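Local atomic coordinates of putative fimbrium tip subunit Fim1C (PDB entry 4EPS), a protein that is probably a component of the tip of fimbriae, the cell-surface filaments that mediate adhesion and biofilm formation. Residues A[437-443]-A[483-489]; A[466-470]-A[500-505]. One frame throughout, in Å; residues are numbered along the deposited sequence.

Contact 1. Residues A[437-443]-A[483-489]; sequences LVALQDK and VTYSKTA
Helix 434-438 and the type I turn Val438-Gln441 that leads out of it rest on a beta hairpin, with Leu437 and Gln441 meeting Val483, Tyr485 and the connection between strands 479-485 and 490-497. About 470 Å² is buried. Here Leu437 CB lies 3.6 Å from Val483 CG2, and the two side chains pass at a slant. The side chain of Tyr485 stands across that of Leu437 at nearly a right angle, and its OH donates to Leu437 O over 2.7 Å. The oxygen sits at the edge of the ring, whereas the phenol approaches well above the carbonyl plane, 53° out of it. Leu440 N reaches the same oxygen from the other face at 3.1 Å, so one backbone carbonyl accepts two donors. Farther along, Gln441 CB touches Tyr485 CD1 at 3.5 Å. With CG anti to the backbone N (chi1 -178°) and a bend at the next bond, the Gln441 chain brings NE2 to within 2.9 Å of Ser486 O, in the carbonyl plane and on a lone pair. Ser486 OG meanwhile accepts from the N atoms of Thr488 and Ala489, an ST turn and ST motif that shape the hairpin connection. One water donates to both Lys443 O and Lys487 O. The Gln441 amide is engaged at both ends: NE2 also binds Asn445 OD1, while OE1 accepts from Asp442 N (3.0 Å) and from Leu447 N. Donors and acceptors on opposite ends of the amide imply that its flip is fixed and its rotation well restrained.

Contact 2. Residues A[466-470]-A[500-505]; sequences SATYW and NTYTYR
Trp470, Tyr502 and Thr503 bury the most surface here, at a single beta bridge between Tyr469 and Thr503 that ties the edge strand 469-474 of a three-stranded sheet to strand 502-509 of a six-stranded one. Thr503 supplies both bonds: its N donates to Thr468 O (2.9 Å, 165°) and its O accepts from Trp470 N at 2.9 Å. The touching chain directions differ by 93°, consistent with a bridge that stays isolated. Beside it, Thr503 CG2, anti to the backbone N, lies 3.5 Å from Tyr469 CE2.

The indole of Trp470 is the middle of an aromatic cluster. Tyr502 covers one face in a T-shaped pair, its edge turned to the six-membered ring with planes at 82°, while its CB makes a CH-pi contact 3.7 Å from the five-membered ring centroid. On the opposite side, Trp470 CD1 sits over the centre of the Tyr504 ring, 3.5 Å from CE2. The indole NE1 is bonded to Gly344 O of strand 342-344. Replacing Trp470 by an alanine would remove the indole, which is likely to open a gap between the two tyrosine rings and leave Gly344 O without this donor. Tyr502 OH is itself held, accepting from Asn500 ND2 in a nearly straight bond. Asn500 O meets the indole edge at 3.2 Å from CZ2, buried and with no polar partner in the model.

Overall arrangement
The segments of contacts 1 and 2 alternate along the chain, and their centres lie 14 Å apart. They share one three-stranded sheet, in which strands 469-474 and 479-485 are consecutive neighbours. A probable hydrogen bond joins them, from Tyr469 N to Val483 O at 2.8 Å. Side chains add to it: Tyr485 CE2 packs 3.6 Å from Tyr469 CD1. The sheet therefore carries the 437-443 segment through strand 479-485, and meets the six-stranded sheet through strand 469-474. No other chain of the assembly touches either contact. A glycerol, probably from the crystallisation liquor, lies beside contact 2, about 3 Å from the Asn500 side chain, and is hydrogen-bonded to Thr501 N.

Contact 1. Residues A[437-443]-A[483-489]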
loop_
_atom_site.group_PDB
_atom_site.type_symbol
_atom_site.label_atom_id
_atom_site.label_comp_id
_atom_site.label_asym_id
_atom_site.label_seq_id
_atom_site.Cartn_x
_atom_site.Cartn_y
_atom_site.Cartn_z
ATOM N N LEU A 437 23.303 9.668 14.991
ATOM C CA LEU A 437 23.130 8.951 16.270
ATOM C C LEU A 437 22.113 9.624 17.163
ATOM O O LEU A 437 21.284 8.936 17.752
ATOM C CB LEU A 437 24.458 8.838 17.038
ATOM C CG LEU A 437 25.444 7.802 16.463
ATOM C CD1 LEU A 437 26.871 8.097 16.970
ATOM C CD2 LEU A 437 24.985 6.356 16.772
ATOM N N VAL A 438 22.155 10.953 17.266
ATOM C CA VAL A 438 21.213 11.683 18.130
ATOM C C VAL A 438 19.760 11.433 17.674
ATOM O O VAL A 438 18.877 11.227 18.521
ATOM C CB VAL A 438 21.589 13.186 18.177
ATOM C CG1 VAL A 438 20.437 14.057 18.706
ATOM C CG2 VAL A 438 22.837 13.376 19.038
ATOM N N ALA A 439 19.543 11.321 16.354
ATOM C CA ALA A 439 18.204 11.105 15.779
ATOM C C ALA A 439 17.628 9.697 16.044
ATOM O O ALA A 439 16.433 9.493 15.824
ATOM C CB ALA A 439 18.222 11.399 14.280
ATOM N N LEU A 440 18.441 8.731 16.520
ATOM C CA LEU A 440 17.950 7.401 16.898
ATOM C C LEU A 440 16.997 7.450 18.104
ATOM O O LEU A 440 16.215 6.525 18.310
ATOM C CB LEU A 440 19.113 6.460 17.240
ATOM C CG LEU A 440 20.044 6.110 16.059
ATOM C CD1 LEU A 440 21.165 5.210 16.523
ATOM C CD2 LEU A 440 19.271 5.383 14.951
ATOM N N GLN A 441 17.104 8.490 18.924
ATOM C CA GLN A 441 16.258 8.579 20.111
ATOM C C GLN A 441 15.281 9.745 19.988
ATOM O O GLN A 441 15.603 10.786 19.416
ATOM C CB GLN A 441 17.156 8.727 21.381
ATOM C CG GLN A 441 16.417 8.780 22.752
ATOM C CD GLN A 441 15.595 7.520 23.020
ATOM O OE1 GLN A 441 14.741 7.131 22.223
ATOM N NE2 GLN A 441 15.806 6.881 24.157
ATOM N N ASP A 442 14.068 9.574 20.530
ATOM C CA ASP A 442 13.095 10.662 20.577
ATOM C C ASP A 442 12.427 10.668 21.964
ATOM O O ASP A 442 12.755 9.830 22.806
ATOM C CB ASP A 442 12.075 10.575 19.415
ATOM C CG ASP A 442 11.129 9.376 19.422
ATOM O OD1 ASP A 442 11.067 8.660 20.456
ATOM O OD2 ASP A 442 10.449 9.157 18.401
ATOM N N LYS A 443 11.478 11.597 22.189
ATOM C CA LYS A 443 10.792 11.776 23.476
ATOM C C LYS A 443 9.959 10.553 23.885
ATOM O O LYS A 443 9.699 10.387 25.075
ATOM C CB LYS A 443 9.903 13.047 23.439
ATOM C CG LYS A 443 8.724 12.983 22.460
ATOM C CD LYS A 443 8.085 14.356 22.214
ATOM C CE LYS A 443 6.854 14.280 21.335
ATOM N NZ LYS A 443 7.155 13.732 19.983
ATOM N N VAL A 483 28.157 10.008 21.545
ATOM C CA VAL A 483 26.743 10.173 21.809
ATOM C C VAL A 483 26.310 9.294 22.978
ATOM O O VAL A 483 26.680 8.122 23.071
ATOM C CB VAL A 483 25.900 9.897 20.518
ATOM C CG1 VAL A 483 24.395 9.920 20.802
ATOM C CG2 VAL A 483 26.241 10.932 19.436
ATOM N N THR A 484 25.500 9.891 23.845
ATOM C CA THR A 484 24.879 9.223 24.983
ATOM C C THR A 484 23.396 9.450 24.888
ATOM O O THR A 484 22.946 10.327 24.146
ATOM C CB THR A 484 25.459 9.745 26.310
ATOM O OG1 THR A 484 25.329 11.174 26.349
ATOM C CG2 THR A 484 26.911 9.294 26.518
ATOM N N TYR A 485 22.630 8.672 25.640
ATOM C CA TYR A 485 21.183 8.750 25.577
ATOM C C TYR A 485 20.536 8.757 26.939
ATOM O O TYR A 485 21.008 8.093 27.848
ATOM C CB TYR A 485 20.648 7.495 24.846
ATOM C CG TYR A 485 21.096 7.387 23.407
ATOM C CD1 TYR A 485 20.458 8.113 22.400
ATOM C CD2 TYR A 485 22.176 6.573 23.051
ATOM C CE1 TYR A 485 20.897 8.049 21.069
ATOM C CE2 TYR A 485 22.602 6.476 21.722
ATOM C CZ TYR A 485 21.968 7.228 20.741
ATOM O OH TYR A 485 22.413 7.137 19.444
ATOM N N SER A 486 19.401 9.418 27.011
ATOM C CA SER A 486 18.446 9.289 28.100
ATOM C C SER A 486 17.241 8.556 27.479
ATOM O O SER A 486 17.281 8.221 26.285
ATOM C CB SER A 486 18.063 10.651 28.656
ATOM O OG SER A 486 17.288 11.331 27.681
ATOM N N LYS A 487 16.136 8.395 28.236
ATOM C CA LYS A 487 14.932 7.776 27.686
ATOM C C LYS A 487 14.184 8.743 26.774
ATOM O O LYS A 487 13.243 8.328 26.095
ATOM C CB LYS A 487 14.024 7.266 28.820
ATOM C CG LYS A 487 14.593 6.029 29.503
ATOM C CD LYS A 487 13.691 5.530 30.618
ATOM C CE LYS A 487 14.291 4.330 31.309
ATOM N NZ LYS A 487 13.520 3.939 32.520
ATOM N N THR A 488 14.604 10.019 26.702
ATOM C CA THR A 488 13.898 11.004 25.882
ATOM C C THR A 488 14.767 11.702 24.823
ATOM O O THR A 488 14.207 12.406 23.982
ATOM C CB THR A 488 13.226 12.088 26.788
ATOM O OG1 THR A 488 14.239 12.795 27.510
ATOM C CG2 THR A 488 12.217 11.490 27.775
ATOM N N ALA A 489 16.113 11.564 24.867
ATOM C CA ALA A 489 16.938 12.257 23.872
ATOM C C ALA A 489 18.319 11.668 23.750
ATOM O O ALA A 489 18.826 11.075 24.684
ATOM C CB ALA A 489 17.080 13.743 24.239
HETATM O O HOH W 1 10.603 8.374 27.080
#

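Contact 2. Residues A[466-470]-A[500-505]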
loop_
_atom_site.group_PDB
_atom_site.type_symbol
_atom_site.label_atom_id
_atom_site.label_comp_id
_atom_site.label_asym_id
_atom_site.label_seq_id
_atom_site.Cartn_x
_atom_site.Cartn_y
_atom_site.Cartn_z
ATOM N N SER A 466 22.534 3.037 28.124
ATOM C CA SER A 466 23.501 3.641 29.054
ATOM C C SER A 466 24.925 3.657 28.470
ATOM O O SER A 466 25.845 4.171 29.111
ATOM C CB SER A 466 23.495 2.887 30.386
ATOM O OG SER A 466 23.909 1.542 30.217
ATOM N N ALA A 467 25.122 3.090 27.261
ATOM C CA ALA A 467 26.449 3.060 26.639
ATOM C C ALA A 467 26.786 4.409 25.958
ATOM O O ALA A 467 25.925 5.279 25.807
ATOM C CB ALA A 467 26.524 1.932 25.619
ATOM N N THR A 468 28.053 4.560 25.557
ATOM C CA THR A 468 28.568 5.753 24.887
ATOM C C THR A 468 28.970 5.319 23.501
ATOM O O THR A 468 29.678 4.330 23.368
ATOM C CB THR A 468 29.713 6.374 25.691
ATOM O OG1 THR A 468 29.189 6.768 26.971
ATOM C CG2 THR A 468 30.289 7.619 24.988
ATOM N N TYR A 469 28.539 6.059 22.470
ATOM C CA TYR A 469 28.746 5.629 21.092
ATOM C C TYR A 469 29.664 6.540 20.296
ATOM O O TYR A 469 29.508 7.761 20.339
ATOM C CB TYR A 469 27.369 5.528 20.373
ATOM C CG TYR A 469 26.485 4.471 20.994
ATOM C CD1 TYR A 469 25.725 4.746 22.130
ATOM C CD2 TYR A 469 26.487 3.159 20.510
ATOM C CE1 TYR A 469 24.953 3.750 22.748
ATOM C CE2 TYR A 469 25.725 2.161 21.119
ATOM C CZ TYR A 469 24.962 2.461 22.241
ATOM O OH TYR A 469 24.211 1.471 22.850
ATOM N N TRP A 470 30.599 5.950 19.548
ATOM C CA TRP A 470 31.452 6.743 18.663
ATOM C C TRP A 470 30.666 7.396 17.542
ATOM O O TRP A 470 29.792 6.750 16.969
ATOM C CB TRP A 470 32.460 5.832 17.931
ATOM C CG TRP A 470 33.583 5.302 18.758
ATOM C CD1 TRP A 470 33.841 3.991 19.027
ATOM C CD2 TRP A 470 34.684 6.054 19.300
ATOM N NE1 TRP A 470 35.027 3.868 19.709
ATOM C CE2 TRP A 470 35.560 5.121 19.912
ATOM C CE3 TRP A 470 34.994 7.429 19.368
ATOM C CZ2 TRP A 470 36.736 5.514 20.568
ATOM C CZ3 TRP A 470 36.172 7.820 20.011
ATOM C CH2 TRP A 470 37.028 6.869 20.601
ATOM N N ASN A 500 40.352 6.438 23.632
ATOM C CA ASN A 500 39.466 5.821 24.617
ATOM C C ASN A 500 38.706 4.660 23.948
ATOM O O ASN A 500 38.860 4.449 22.754
ATOM C CB ASN A 500 38.501 6.842 25.227
ATOM C CG ASN A 500 39.100 7.625 26.362
ATOM O OD1 ASN A 500 40.244 7.427 26.735
ATOM N ND2 ASN A 500 38.340 8.518 26.929
ATOM N N THR A 501 37.906 3.913 24.712
ATOM C CA THR A 501 37.122 2.791 24.191
ATOM C C THR A 501 35.646 3.109 24.311
ATOM O O THR A 501 35.158 3.297 25.425
ATOM C CB THR A 501 37.478 1.487 24.948
ATOM O OG1 THR A 501 38.851 1.179 24.712
ATOM C CG2 THR A 501 36.616 0.298 24.505
ATOM N N TYR A 502 34.939 3.171 23.170
ATOM C CA TYR A 502 33.493 3.395 23.161
ATOM C C TYR A 502 32.830 2.369 22.216
ATOM O O TYR A 502 33.517 1.533 21.622
ATOM C CB TYR A 502 33.120 4.842 22.786
ATOM C CG TYR A 502 33.770 5.902 23.652
ATOM C CD1 TYR A 502 33.391 6.079 24.987
ATOM C CD2 TYR A 502 34.785 6.707 23.154
ATOM C CE1 TYR A 502 33.970 7.081 25.777
ATOM C CE2 TYR A 502 35.389 7.693 23.942
ATOM C CZ TYR A 502 34.995 7.857 25.258
ATOM O OH TYR A 502 35.622 8.826 26.014
ATOM N N THR A 503 31.507 2.447 22.079
ATOM C CA THR A 503 30.740 1.464 21.307
ATOM C C THR A 503 30.539 1.893 19.881
ATOM O O THR A 503 30.186 3.047 19.604
ATOM C CB THR A 503 29.379 1.213 21.984
ATOM O OG1 THR A 503 29.637 0.766 23.309
ATOM C CG2 THR A 503 28.547 0.143 21.263
ATOM N N TYR A 504 30.708 0.930 18.982
ATOM C CA TYR A 504 30.419 1.107 17.567
ATOM C C TYR A 504 29.058 0.553 17.168
ATOM O O TYR A 504 28.715 -0.576 17.517
ATOM C CB TYR A 504 31.454 0.344 16.722
ATOM C CG TYR A 504 32.789 1.032 16.597
ATOM C CD1 TYR A 504 33.006 1.997 15.620
ATOM C CD2 TYR A 504 33.866 0.662 17.404
ATOM C CE1 TYR A 504 34.247 2.607 15.468
ATOM C CE2 TYR A 504 35.110 1.274 17.269
ATOM C CZ TYR A 504 35.299 2.232 16.288
ATOM O OH TYR A 504 36.512 2.837 16.132
ATOM N N ARG A 505 28.345 1.316 16.359
ATOM C CA ARG A 505 27.190 0.895 15.552
ATOM C C ARG A 505 27.448 1.485 14.167
ATOM O O ARG A 505 27.892 2.629 14.084
ATOM C CB ARG A 505 25.848 1.385 16.126
ATOM C CG ARG A 505 25.344 0.587 17.323
ATOM C CD ARG A 505 24.676 -0.717 16.882
ATOM N NE ARG A 505 24.305 -1.507 18.056
ATOM C CZ ARG A 505 23.593 -2.624 18.018
ATOM N NH1 ARG A 505 23.162 -3.111 16.855
ATOM N NH2 ARG A 505 23.344 -3.292 19.133
HETATM O O HOH W 2 30.262 2.279 25.816
HETATM O O HOH W 3 29.006 4.101 16.608
#